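Side-chain contacts in formyltransferase (Francisella tularensis subsp. tularensis, PDB 4NV1), which belongs to the formyltransferase family, joining an alpha/beta domain to a C-terminal dimerization domain and binding dTDP-4-amino-4,6-dideoxyglucose in a pocket: residues N12-S17 / K153-E158; I117-H122 / V159-K164. All coordinates share one frame; numbering follows the deposited sequence.

Interactions 1 and 2 share helix 147-170, with centres about 10 Å apart. Residues 153-158 of this helix meet the start of helix 13-24 in interaction 1, and the next turns, 159-164, pack on strand 117-123 of the seven-stranded mixed sheet in interaction 2. Along the chain the segments come in the order 12-17, 117-122, 153-158, 159-164, so the two contacts cross. They also touch directly: Ile15 CD1 lies 3.8 Å from Val159 CG2, and Glu158 CG lies 3.7 Å from Ala119 CB. The helix thus links the sheet to the N-terminal end of helix 13-24, where Asn12 belongs to the ligand pocket.

Interaction 1: residues N12-S17 / K153-E158; sequences NRTILS and KVQKKE
Gln155 reaches across from helix 147-170 to the start of helix 13-24 and carries the contact alone on its side, meeting Asn12, Thr14 and Ile15. With CG anti to the backbone N (chi1 -159°) and the chain extended beyond it, the amide is carried to the first turn of helix 13-24. The inner part is apolar: CD1 of Ile15 lies 3.9 Å from CG of Gln155, and the buried Ile15 also touches Cys74 of strand 70-74 and Thr10. The outer side is more polar and more open to solvent, with few contacts. Here the exposed Thr14 brings its methyl CG2 to 3.4 Å from OE1 of Gln155, a van der Waals approach. Next to it, ND2 of Asn12 stands 3.6 Å from NE2 of Gln155, the two amide planes nearly perpendicular, 84° apart.

Asn12 is the N-cap of helix 13-24. Its OD1 accepts from Ile15 N at 2.7 Å with an N-H...O angle of 160°, the donor tilted out of the carbonyl plane, and more weakly from Thr14 N. This capping fixes the rotation of the amide and leaves ND2 directed toward Gln155 and dTDP-4-amino-4,6-dideoxyglucose, to which it gives a weak hydrogen bond. One turn beyond Gln155, Glu158 OE1 and NE2 of His75, another pocket residue, are hydrogen-bonded. As modelled, two N-H groups face each other, so no bond forms between the amides, and the hold between these two segments rests on van der Waals contact.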
loop_
_atom_site.group_PDB
_atom_site.type_symbol
_atom_site.label_atom_id
_atom_site.label_comp_id
_atom_site.label_asym_id
_atom_site.label_seq_id
_atom_site.Cartn_x
_atom_site.Cartn_y
_atom_site.Cartn_z
ATOM N N ASN A 12 16.629 17.867 -12.287
ATOM C CA ASN A 12 15.816 17.771 -11.069
ATOM C C ASN A 12 15.515 19.116 -10.519
ATOM O O ASN A 12 16.447 19.859 -10.267
ATOM C CB ASN A 12 16.585 17.107 -9.929
ATOM C CG ASN A 12 15.721 16.827 -8.706
ATOM O OD1 ASN A 12 15.468 17.676 -7.845
ATOM N ND2 ASN A 12 15.311 15.587 -8.609
ATOM N N ARG A 13 14.246 19.401 -10.265
ATOM C CA ARG A 13 13.845 20.714 -9.800
ATOM C C ARG A 13 14.425 20.978 -8.446
ATOM O O ARG A 13 14.771 22.117 -8.125
ATOM C CB ARG A 13 12.317 20.744 -9.695
ATOM C CG ARG A 13 11.684 21.518 -8.535
ATOM C CD ARG A 13 11.281 22.952 -8.884
ATOM N NE ARG A 13 9.996 23.014 -9.602
ATOM C CZ ARG A 13 9.805 22.873 -10.920
ATOM N NH1 ARG A 13 10.799 22.665 -11.771
ATOM N NH2 ARG A 13 8.581 22.954 -11.418
ATOM N N THR A 14 14.404 19.957 -7.582
ATOM C CA THR A 14 14.813 20.206 -6.196
ATOM C C THR A 14 16.318 20.481 -6.115
ATOM O O THR A 14 16.773 21.446 -5.502
ATOM C CB THR A 14 14.355 19.060 -5.268
ATOM O OG1 THR A 14 13.032 19.384 -4.828
ATOM C CG2 THR A 14 15.236 18.939 -4.031
ATOM N N ILE A 15 17.086 19.604 -6.742
ATOM C CA ILE A 15 18.520 19.822 -6.932
ATOM C C ILE A 15 18.816 21.164 -7.600
ATOM O O ILE A 15 19.707 21.908 -7.130
ATOM C CB ILE A 15 19.075 18.678 -7.790
ATOM C CG1 ILE A 15 19.055 17.370 -6.981
ATOM C CG2 ILE A 15 20.461 18.979 -8.383
ATOM C CD1 ILE A 15 19.691 17.449 -5.594
ATOM N N LEU A 16 18.066 21.495 -8.663
ATOM C CA LEU A 16 18.257 22.795 -9.350
ATOM C C LEU A 16 18.083 23.925 -8.343
ATOM O O LEU A 16 18.900 24.866 -8.247
ATOM C CB LEU A 16 17.329 23.016 -10.565
ATOM C CG LEU A 16 17.342 24.473 -11.092
ATOM C CD1 LEU A 16 18.765 24.817 -11.530
ATOM C CD2 LEU A 16 16.352 24.800 -12.217
ATOM N N SER A 17 17.008 23.826 -7.572
ATOM C CA SER A 17 16.759 24.825 -6.519
ATOM C C SER A 17 17.814 24.878 -5.382
ATOM O O SER A 17 18.172 25.955 -4.878
ATOM C CB SER A 17 15.369 24.544 -5.920
ATOM O OG SER A 17 15.061 25.587 -5.044
ATOM N N LYS A 153 16.155 10.459 1.574
ATOM C CA LYS A 153 17.309 10.587 2.478
ATOM C C LYS A 153 18.584 10.783 1.698
ATOM O O LYS A 153 19.433 11.532 2.160
ATOM C CB LYS A 153 17.535 9.364 3.399
ATOM C CG LYS A 153 16.857 9.520 4.741
ATOM C CD LYS A 153 16.143 8.261 5.221
ATOM C CE LYS A 153 17.080 7.101 5.255
ATOM N NZ LYS A 153 16.839 6.296 6.469
ATOM N N VAL A 154 18.724 10.093 0.572
ATOM C CA VAL A 154 19.958 10.093 -0.212
ATOM C C VAL A 154 20.122 11.485 -0.823
ATOM O O VAL A 154 21.173 12.137 -0.672
ATOM C CB VAL A 154 19.997 8.939 -1.219
ATOM C CG1 VAL A 154 21.064 9.097 -2.264
ATOM C CG2 VAL A 154 20.272 7.625 -0.452
ATOM N N GLN A 155 19.011 12.004 -1.314
ATOM C CA GLN A 155 18.999 13.306 -1.956
ATOM C C GLN A 155 19.396 14.390 -1.019
ATOM O O GLN A 155 20.284 15.181 -1.311
ATOM C CB GLN A 155 17.669 13.584 -2.673
ATOM C CG GLN A 155 17.752 14.628 -3.736
ATOM C CD GLN A 155 16.459 14.748 -4.554
ATOM O OE1 GLN A 155 15.632 15.606 -4.262
ATOM N NE2 GLN A 155 16.288 13.906 -5.554
ATOM N N LYS A 156 18.785 14.446 0.139
ATOM C CA LYS A 156 19.224 15.338 1.183
ATOM C C LYS A 156 20.687 15.164 1.620
ATOM O O LYS A 156 21.393 16.130 1.935
ATOM C CB LYS A 156 18.337 15.033 2.377
ATOM C CG LYS A 156 18.455 15.997 3.531
ATOM C CD LYS A 156 17.116 16.100 4.253
ATOM C CE LYS A 156 15.968 16.391 3.277
ATOM N NZ LYS A 156 14.793 15.467 3.417
ATOM N N LYS A 157 21.188 13.938 1.625
ATOM C CA LYS A 157 22.597 13.744 2.001
ATOM C C LYS A 157 23.482 14.362 0.899
ATOM O O LYS A 157 24.439 15.082 1.148
ATOM C CB LYS A 157 22.855 12.249 2.187
ATOM C CG LYS A 157 24.302 11.908 2.538
ATOM C CD LYS A 157 24.696 12.542 3.869
ATOM C CE LYS A 157 23.964 11.931 5.035
ATOM N NZ LYS A 157 24.126 12.857 6.180
ATOM N N GLU A 158 23.097 14.133 -0.340
ATOM C CA GLU A 158 23.741 14.704 -1.504
ATOM C C GLU A 158 23.945 16.167 -1.349
ATOM O O GLU A 158 25.064 16.575 -1.510
ATOM C CB GLU A 158 22.955 14.543 -2.779
ATOM C CG GLU A 158 23.058 13.192 -3.472
ATOM C CD GLU A 158 22.137 13.147 -4.687
ATOM O OE1 GLU A 158 20.901 13.163 -4.449
ATOM O OE2 GLU A 158 22.610 13.078 -5.858
#

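Interaction 2: residues I117-H122 / V159-K164; sequences IGATIH and VELFTK
Phe162 and Ile121 meet beside the aromatic ring rather than on it: CD1 of Ile121 reaches CB of Phe162 at 4.1 Å, while the ring itself is stacked with Phe19 and set edge-to-face with Phe72, and the side chain also touches Ile93. The flat group that the strand does cover is the peptide between Leu161 and Phe162. The same Ile121 methyl sits against this peptide, 3.6 Å from C of Leu161 and 3.5 Å from N of Phe162. CG1 of Ile121 lies anti to its carbonyl carbon (chi1 -54°) and the chain is extended at chi2, which extends CD1 toward the helix backbone.

Leu161 closes the contact farther back along the strand. Its CB stands 3.8 Å from CD1 of Ile121, and its CD1 branch reaches over to Ala119, 3.6 Å from the carbonyl O and 4.3 Å from CB. Leu161 also leans on Ile135 and Glu137 of strand 133-139, so it bridges two neighbouring strands. All four touching residues are buried; aliphatic side chains pack on one another and on backbone groups, without hydrogen bonds between the segments.

On the far side of the helix, Thr163 turns OG1 back to O of Val159 at 2.6 Å. That oxygen also accepts the backbone N of Thr163, the two donors arriving from opposite faces of the carbonyl plane.

The axes of strand 117-122 and helix 159-164 pass 8.7 Å apart at a signed angle of -33°. Helix 147-170 thus packs on one face of the mixed sheet, over strand 117-123, itself antiparallel to 89-94 and 133-139, as in the Rossmann-like N-terminal domain of formyltransferases.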
loop_
_atom_site.group_PDB
_atom_site.type_symbol
_atom_site.label_atom_id
_atom_site.label_comp_id
_atom_site.label_asym_id
_atom_site.label_seq_id
_atom_site.Cartn_x
_atom_site.Cartn_y
_atom_site.Cartn_z
ATOM N N ILE A 117 24.042 1.912 0.656
ATOM C CA ILE A 117 23.437 2.944 -0.185
ATOM C C ILE A 117 23.747 4.221 0.557
ATOM O O ILE A 117 23.881 4.270 1.782
ATOM C CB ILE A 117 21.891 2.714 -0.294
ATOM C CG1 ILE A 117 21.207 3.801 -1.117
ATOM C CG2 ILE A 117 21.287 2.792 1.102
ATOM C CD1 ILE A 117 21.572 3.772 -2.573
ATOM N N GLY A 118 23.842 5.303 -0.193
ATOM C CA GLY A 118 24.216 6.588 0.399
ATOM C C GLY A 118 24.381 7.548 -0.750
ATOM O O GLY A 118 23.671 7.393 -1.812
ATOM N N ALA A 119 25.226 8.559 -0.537
ATOM C CA ALA A 119 25.510 9.552 -1.596
ATOM C C ALA A 119 27.011 9.784 -1.779
ATOM O O ALA A 119 27.710 9.759 -0.812
ATOM C CB ALA A 119 24.850 10.889 -1.255
ATOM N N THR A 120 27.436 9.989 -3.011
ATOM C CA THR A 120 28.789 10.175 -3.384
ATOM C C THR A 120 28.911 11.400 -4.293
ATOM O O THR A 120 28.051 11.629 -5.180
ATOM C CB THR A 120 29.246 8.985 -4.225
ATOM O OG1 THR A 120 29.073 7.777 -3.511
ATOM C CG2 THR A 120 30.758 9.099 -4.602
ATOM N N ILE A 121 29.971 12.174 -4.036
ATOM C CA ILE A 121 30.505 13.184 -4.954
ATOM C C ILE A 121 31.868 12.766 -5.396
ATOM O O ILE A 121 32.761 12.448 -4.583
ATOM C CB ILE A 121 30.622 14.542 -4.282
ATOM C CG1 ILE A 121 29.295 14.948 -3.686
ATOM C CG2 ILE A 121 31.142 15.565 -5.284
ATOM C CD1 ILE A 121 29.329 16.110 -2.737
ATOM N N HIS A 122 32.024 12.699 -6.696
ATOM C CA HIS A 122 33.228 12.134 -7.243
ATOM C C HIS A 122 33.556 12.818 -8.547
ATOM O O HIS A 122 32.678 13.345 -9.256
ATOM C CB HIS A 122 33.086 10.621 -7.449
ATOM C CG HIS A 122 32.113 10.246 -8.521
ATOM N ND1 HIS A 122 30.758 10.123 -8.294
ATOM C CD2 HIS A 122 32.302 9.960 -9.829
ATOM C CE1 HIS A 122 30.150 9.798 -9.421
ATOM N NE2 HIS A 122 31.063 9.718 -10.371
ATOM N N VAL A 159 22.872 16.917 -1.078
ATOM C CA VAL A 159 22.927 18.367 -0.889
ATOM C C VAL A 159 23.725 18.849 0.335
ATOM O O VAL A 159 24.510 19.815 0.275
ATOM C CB VAL A 159 21.503 18.927 -0.890
ATOM C CG1 VAL A 159 21.541 20.383 -0.525
ATOM C CG2 VAL A 159 20.906 18.760 -2.284
ATOM N N GLU A 160 23.608 18.112 1.429
ATOM C CA GLU A 160 24.472 18.332 2.579
ATOM C C GLU A 160 25.961 18.058 2.324
ATOM O O GLU A 160 26.833 18.840 2.716
ATOM C CB GLU A 160 23.910 17.546 3.759
ATOM C CG GLU A 160 24.827 17.595 4.955
ATOM C CD GLU A 160 24.664 16.400 5.886
ATOM O OE1 GLU A 160 25.356 16.448 6.920
ATOM O OE2 GLU A 160 23.917 15.428 5.601
ATOM N N LEU A 161 26.272 17.022 1.558
ATOM C CA LEU A 161 27.669 16.748 1.228
ATOM C C LEU A 161 28.226 17.787 0.245
ATOM O O LEU A 161 29.330 18.257 0.371
ATOM C CB LEU A 161 27.869 15.363 0.655
ATOM C CG LEU A 161 27.567 14.198 1.598
ATOM C CD1 LEU A 161 27.932 12.935 0.874
ATOM C CD2 LEU A 161 28.390 14.106 2.877
ATOM N N PHE A 162 27.407 18.266 -0.680
ATOM C CA PHE A 162 27.888 19.247 -1.651
ATOM C C PHE A 162 28.112 20.587 -0.951
ATOM O O PHE A 162 29.076 21.326 -1.225
ATOM C CB PHE A 162 26.834 19.366 -2.749
ATOM C CG PHE A 162 27.121 20.427 -3.753
ATOM C CD1 PHE A 162 28.073 20.224 -4.717
ATOM C CD2 PHE A 162 26.392 21.577 -3.781
ATOM C CE1 PHE A 162 28.327 21.193 -5.682
ATOM C CE2 PHE A 162 26.650 22.573 -4.703
ATOM C CZ PHE A 162 27.618 22.377 -5.664
ATOM N N THR A 163 27.177 20.929 -0.059
ATOM C CA THR A 163 27.310 22.120 0.768
ATOM C C THR A 163 28.685 22.077 1.512
ATOM O O THR A 163 29.420 23.046 1.529
ATOM C CB THR A 163 26.136 22.214 1.756
ATOM O OG1 THR A 163 24.885 22.217 1.056
ATOM C CG2 THR A 163 26.245 23.395 2.663
ATOM N N LYS A 164 29.049 20.935 2.069
ATOM C CA LYS A 164 30.285 20.768 2.841
ATOM C C LYS A 164 31.541 20.864 1.991
ATOM O O LYS A 164 32.589 21.216 2.496
ATOM C CB LYS A 164 30.230 19.430 3.567
ATOM C CG LYS A 164 31.251 19.238 4.691
ATOM C CD LYS A 164 31.075 17.937 5.480
ATOM C CE LYS A 164 32.260 17.660 6.402
ATOM N NZ LYS A 164 32.517 16.184 6.478
#